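Local coordinates for protein myosin-I heavy chain (Dictyostelium discoideum, PDB 5EJY) that works as an actin-based motor with ATPase activity in early phagocytosis and adhesion, represented here by a MyTH4-FERM module of its tail, at residues 415-420 with 478-483; 292-297 with 408-413. All coordinates share one frame; numbering follows the deposited sequence.

From the N terminus the chain passes through the helical MyTH4 domain and the ubiquitin-like FERM lobe, whose last strand leads into 292-297. Interaction 2 opens there and closes at 408-413, after a largely helical excursion through the central FERM lobe, so it ties the ubiquitin-like lobe to the first strand of the PH-like third lobe. Interaction 1 opens only two residues later, at 415, and its loop of strands closes at 478-483, just before the C-terminal helix 484-499. The two loops therefore follow in series, neither nested nor crossed. They nevertheless touch, for T481 OG1 lies 2.8 Å from V413 O, probably a hydrogen bond between interaction 1 and interaction 2.

Interaction 1: 415-420 with 478-483; sequences EHQSES and QAFTGD
E415 and F480 show how a single antiparallel bridge can join two sheets, here the first strand of the PH-like FERM lobe and its last strand, 476-480. They form a hydrogen-bonded pair. E415 N gives its hydrogen to F480 O at 2.9 Å, and F480 N returns the favour to E415 O at 2.8 Å. Two residues on from E415 and two back from F480, beyond H416 and A479, the backbones have moved apart and a water links them: Q417 N donates to it at 3.0 Å, and it donates in turn to Q478 O.

The non-polar contacts gather round the F480 side chain. Its CB meets E415 CG at 4.0 Å, the glutamate chain being turned there by a chi1 of 63° that sets CG between N and the carbonyl carbon. The ring presents an edge to E415 O and H416 CA, with F480 CD2 3.6 Å from E415 O. Q417 comes across it at about a right angle, Q417 CG lying 3.8 Å from F480 CE2 and its amide inclined 49° to the ring. With the F480 ring cut back to an alanine, the Q417 chain would probably lose the surface it lies across and be freer to turn.

Within the loop, H416 ND1 accepts from S418 N at 2.9 Å in the ring plane while NE2 bonds to Y423 O, so H416 is probably neutral with its proton on NE2, a form that would let both ring nitrogens bond within the loop. S418 OG closes an ST turn with S420 N.

Chemically, then, the join combines two main-chain bonds with packing round F480, and the water continues the polar link where the backbones are too far apart to bond directly.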
# COMPACT_ATOMS: atom_id res chain seq x y z
N GLU A 415 0.64 -24.87 2.91
CA GLU A 415 0.18 -26.24 3.11
C GLU A 415 -0.14 -26.86 1.76
O GLU A 415 -0.28 -26.15 0.76
CB GLU A 415 -1.03 -26.27 4.04
CG GLU A 415 -2.25 -25.55 3.52
CD GLU A 415 -3.30 -25.35 4.60
OE1 GLU A 415 -2.91 -24.99 5.74
OE2 GLU A 415 -4.49 -25.56 4.32
N HIS A 416 -0.22 -28.18 1.71
CA HIS A 416 -0.56 -28.84 0.47
C HIS A 416 -1.56 -29.96 0.76
O HIS A 416 -1.75 -30.36 1.91
CB HIS A 416 0.68 -29.39 -0.25
CG HIS A 416 1.19 -30.67 0.31
ND1 HIS A 416 0.69 -31.90 -0.05
CD2 HIS A 416 2.16 -30.92 1.23
CE1 HIS A 416 1.33 -32.85 0.61
NE2 HIS A 416 2.23 -32.28 1.39
N GLN A 417 -2.21 -30.44 -0.29
CA GLN A 417 -3.24 -31.46 -0.16
C GLN A 417 -2.96 -32.64 -1.07
O GLN A 417 -3.88 -33.32 -1.51
CB GLN A 417 -4.60 -30.87 -0.53
CG GLN A 417 -4.97 -29.63 0.26
CD GLN A 417 -6.38 -29.16 -0.03
OE1 GLN A 417 -6.89 -29.32 -1.14
NE2 GLN A 417 -7.01 -28.55 0.98
N SER A 418 -1.69 -32.89 -1.38
CA SER A 418 -1.37 -33.93 -2.35
C SER A 418 -1.27 -35.28 -1.69
O SER A 418 -0.82 -35.38 -0.54
CB SER A 418 -0.07 -33.65 -3.09
OG SER A 418 0.34 -34.82 -3.81
N GLU A 419 -1.67 -36.32 -2.41
CA GLU A 419 -1.60 -37.68 -1.89
C GLU A 419 -0.41 -38.43 -2.48
O GLU A 419 -0.23 -39.63 -2.23
CB GLU A 419 -2.91 -38.43 -2.18
N SER A 420 0.39 -37.74 -3.28
CA SER A 420 1.52 -38.38 -3.95
C SER A 420 2.79 -37.54 -3.86
O SER A 420 3.70 -37.69 -4.68
CB SER A 420 1.19 -38.68 -5.41
OG SER A 420 1.08 -37.49 -6.17
N GLN A 478 1.22 -28.01 -5.48
CA GLN A 478 0.28 -26.90 -5.40
C GLN A 478 0.32 -26.40 -3.97
O GLN A 478 -0.31 -26.97 -3.07
CB GLN A 478 -1.14 -27.30 -5.81
CG GLN A 478 -2.11 -26.11 -5.75
CD GLN A 478 -3.50 -26.44 -6.22
OE1 GLN A 478 -3.88 -27.61 -6.29
NE2 GLN A 478 -4.28 -25.42 -6.56
N ALA A 479 1.12 -25.35 -3.77
CA ALA A 479 1.33 -24.78 -2.45
C ALA A 479 0.24 -23.77 -2.12
O ALA A 479 0.20 -22.69 -2.71
CB ALA A 479 2.71 -24.11 -2.37
N PHE A 480 -0.62 -24.12 -1.17
CA PHE A 480 -1.64 -23.21 -0.68
C PHE A 480 -1.04 -22.27 0.35
O PHE A 480 -0.27 -22.68 1.21
CB PHE A 480 -2.81 -23.97 -0.06
CG PHE A 480 -3.58 -24.77 -1.07
CD1 PHE A 480 -4.54 -24.16 -1.87
CD2 PHE A 480 -3.30 -26.11 -1.27
CE1 PHE A 480 -5.24 -24.88 -2.82
CE2 PHE A 480 -4.00 -26.85 -2.22
CZ PHE A 480 -4.97 -26.23 -2.99
N THR A 481 -1.41 -21.00 0.26
CA THR A 481 -0.85 -20.00 1.16
C THR A 481 -1.80 -18.82 1.22
O THR A 481 -2.51 -18.54 0.25
CB THR A 481 0.55 -19.56 0.70
OG1 THR A 481 1.13 -18.70 1.69
CG2 THR A 481 0.49 -18.83 -0.66
N GLY A 482 -1.84 -18.15 2.36
CA GLY A 482 -2.73 -17.01 2.51
C GLY A 482 -2.31 -15.80 1.68
O GLY A 482 -3.14 -15.00 1.27
N ASP A 483 -1.01 -15.66 1.44
CA ASP A 483 -0.49 -14.48 0.73
C ASP A 483 0.08 -14.89 -0.62
O ASP A 483 1.30 -14.85 -0.82
CB ASP A 483 0.58 -13.78 1.56
CG ASP A 483 0.88 -12.35 1.07
OD1 ASP A 483 0.56 -11.98 -0.07
OD2 ASP A 483 1.48 -11.60 1.84
O HOH W 1 -1.54 -29.34 -2.98

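Interaction 2: 292-297 with 408-413; sequences KLFFDN and NCSLVV
F294 meets N408, C409 and S410 where two lobes of the FERM cloverleaf join: its own segment follows the last strand of the ubiquitin-like lobe, and its partners lead into the first strand of the PH-like lobe. The example illustrates how an aromatic side chain can pack on main chain. F294 CB starts the contact 3.5 Å from N408 O. A chi1 of -64°, with CG beside the backbone N and opposite the carbonyl carbon, then lays the ring along the N408-C409 peptide, whose C409 N sits over the ring centre, 4.0 Å above the plane, on one face. The two flanks of the ring meet different groups. On one, F294 CD2 rests 3.6 Å from N408 CA. On the other, F294 CD1 lies 3.5 Å from S410 OG, which approaches the ring edge in its plane. Further out, F294 CE1 comes within 3.4 Å of C409 O, and CZ at the tip also reaches that oxygen, a little less closely.

The backbone just before that peptide is held too: N408 N bonds to Y314 OH in helix 304-322 of the central lobe, bringing the third leaf of the cloverleaf to the junction. The C409 side chain leaves its backbone away from 292-297 and packs on A430 and N432 of strand 426-432.

The polar half of the contact is buried. S410 OG is hydrogen-bonded to Y494 OH of the C-terminal helix, and the same tyrosine hydroxyl bonds to F294 N, so one group serves both segments. K292, whose NZ forms a salt bridge with D257, offers its main chain to the serine. That bond is short: S410 OG donates to K292 O at 2.6 Å, in the carbonyl plane, with a C=O...OG angle of 155°.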
# COMPACT_ATOMS: atom_id res chain seq x y z
N LYS A 292 11.96 -8.07 2.45
CA LYS A 292 11.26 -9.07 1.64
C LYS A 292 12.24 -9.95 0.87
O LYS A 292 12.07 -11.18 0.78
CB LYS A 292 10.34 -8.36 0.64
CG LYS A 292 9.55 -9.31 -0.29
CD LYS A 292 8.60 -8.50 -1.19
CE LYS A 292 7.84 -9.39 -2.17
NZ LYS A 292 6.96 -8.52 -3.02
N LEU A 293 13.25 -9.32 0.29
CA LEU A 293 14.13 -9.99 -0.67
C LEU A 293 15.56 -10.03 -0.15
O LEU A 293 16.06 -9.04 0.39
CB LEU A 293 14.08 -9.28 -2.02
CG LEU A 293 12.73 -9.37 -2.73
CD1 LEU A 293 12.54 -8.24 -3.72
CD2 LEU A 293 12.60 -10.72 -3.42
N PHE A 294 16.22 -11.18 -0.30
CA PHE A 294 17.57 -11.35 0.21
C PHE A 294 18.57 -11.56 -0.91
O PHE A 294 18.83 -12.69 -1.31
CB PHE A 294 17.60 -12.49 1.23
CG PHE A 294 16.77 -12.21 2.44
CD1 PHE A 294 15.40 -12.39 2.41
CD2 PHE A 294 17.35 -11.71 3.59
CE1 PHE A 294 14.63 -12.11 3.52
CE2 PHE A 294 16.59 -11.43 4.71
CZ PHE A 294 15.24 -11.63 4.68
N PHE A 295 19.13 -10.47 -1.41
CA PHE A 295 20.04 -10.51 -2.54
C PHE A 295 21.50 -10.48 -2.07
O PHE A 295 21.84 -9.78 -1.11
CB PHE A 295 19.78 -9.33 -3.48
CG PHE A 295 18.44 -9.38 -4.16
CD1 PHE A 295 17.83 -10.59 -4.45
CD2 PHE A 295 17.80 -8.20 -4.53
CE1 PHE A 295 16.60 -10.62 -5.09
CE2 PHE A 295 16.57 -8.24 -5.17
CZ PHE A 295 15.97 -9.45 -5.45
N ASP A 296 22.35 -11.25 -2.74
CA ASP A 296 23.76 -11.24 -2.42
C ASP A 296 24.47 -10.17 -3.25
O ASP A 296 25.33 -10.47 -4.06
CB ASP A 296 24.39 -12.63 -2.61
CG ASP A 296 24.09 -13.25 -3.97
OD1 ASP A 296 23.21 -12.75 -4.71
OD2 ASP A 296 24.74 -14.26 -4.30
N ASN A 297 24.07 -8.92 -3.02
CA ASN A 297 24.49 -7.80 -3.86
C ASN A 297 25.28 -6.71 -3.13
O ASN A 297 25.42 -5.60 -3.63
CB ASN A 297 23.26 -7.18 -4.53
CG ASN A 297 22.28 -6.60 -3.53
OD1 ASN A 297 22.56 -6.56 -2.33
ND2 ASN A 297 21.13 -6.14 -4.02
N ASN A 408 18.18 -15.28 6.43
CA ASN A 408 18.47 -14.82 5.07
C ASN A 408 17.58 -15.45 3.99
O ASN A 408 17.98 -15.58 2.84
CB ASN A 408 19.94 -15.03 4.76
CG ASN A 408 20.84 -14.33 5.76
OD1 ASN A 408 20.67 -13.14 6.03
ND2 ASN A 408 21.78 -15.06 6.33
N CYS A 409 16.36 -15.82 4.39
CA CYS A 409 15.38 -16.38 3.46
C CYS A 409 14.08 -15.58 3.51
O CYS A 409 13.67 -15.14 4.58
CB CYS A 409 15.04 -17.82 3.86
SG CYS A 409 16.39 -19.00 3.67
N SER A 410 13.41 -15.46 2.37
CA SER A 410 12.06 -14.92 2.32
C SER A 410 11.11 -16.05 2.70
O SER A 410 11.11 -17.10 2.06
CB SER A 410 11.73 -14.42 0.91
OG SER A 410 12.78 -13.60 0.39
N LEU A 411 10.30 -15.84 3.73
CA LEU A 411 9.53 -16.93 4.33
C LEU A 411 8.07 -16.87 3.94
O LEU A 411 7.46 -15.80 3.91
CB LEU A 411 9.65 -16.86 5.86
CG LEU A 411 11.07 -16.92 6.43
CD1 LEU A 411 11.02 -16.93 7.94
CD2 LEU A 411 11.81 -18.15 5.88
N VAL A 412 7.50 -18.04 3.65
CA VAL A 412 6.09 -18.15 3.29
C VAL A 412 5.50 -19.41 3.94
O VAL A 412 6.01 -20.51 3.72
CB VAL A 412 5.89 -18.25 1.76
CG1 VAL A 412 4.40 -18.31 1.42
CG2 VAL A 412 6.56 -17.08 1.04
N VAL A 413 4.45 -19.24 4.72
CA VAL A 413 3.77 -20.37 5.36
C VAL A 413 2.81 -21.02 4.36
O VAL A 413 1.96 -20.35 3.78
CB VAL A 413 2.98 -19.93 6.61
CG1 VAL A 413 2.21 -21.11 7.22
CG2 VAL A 413 3.92 -19.31 7.64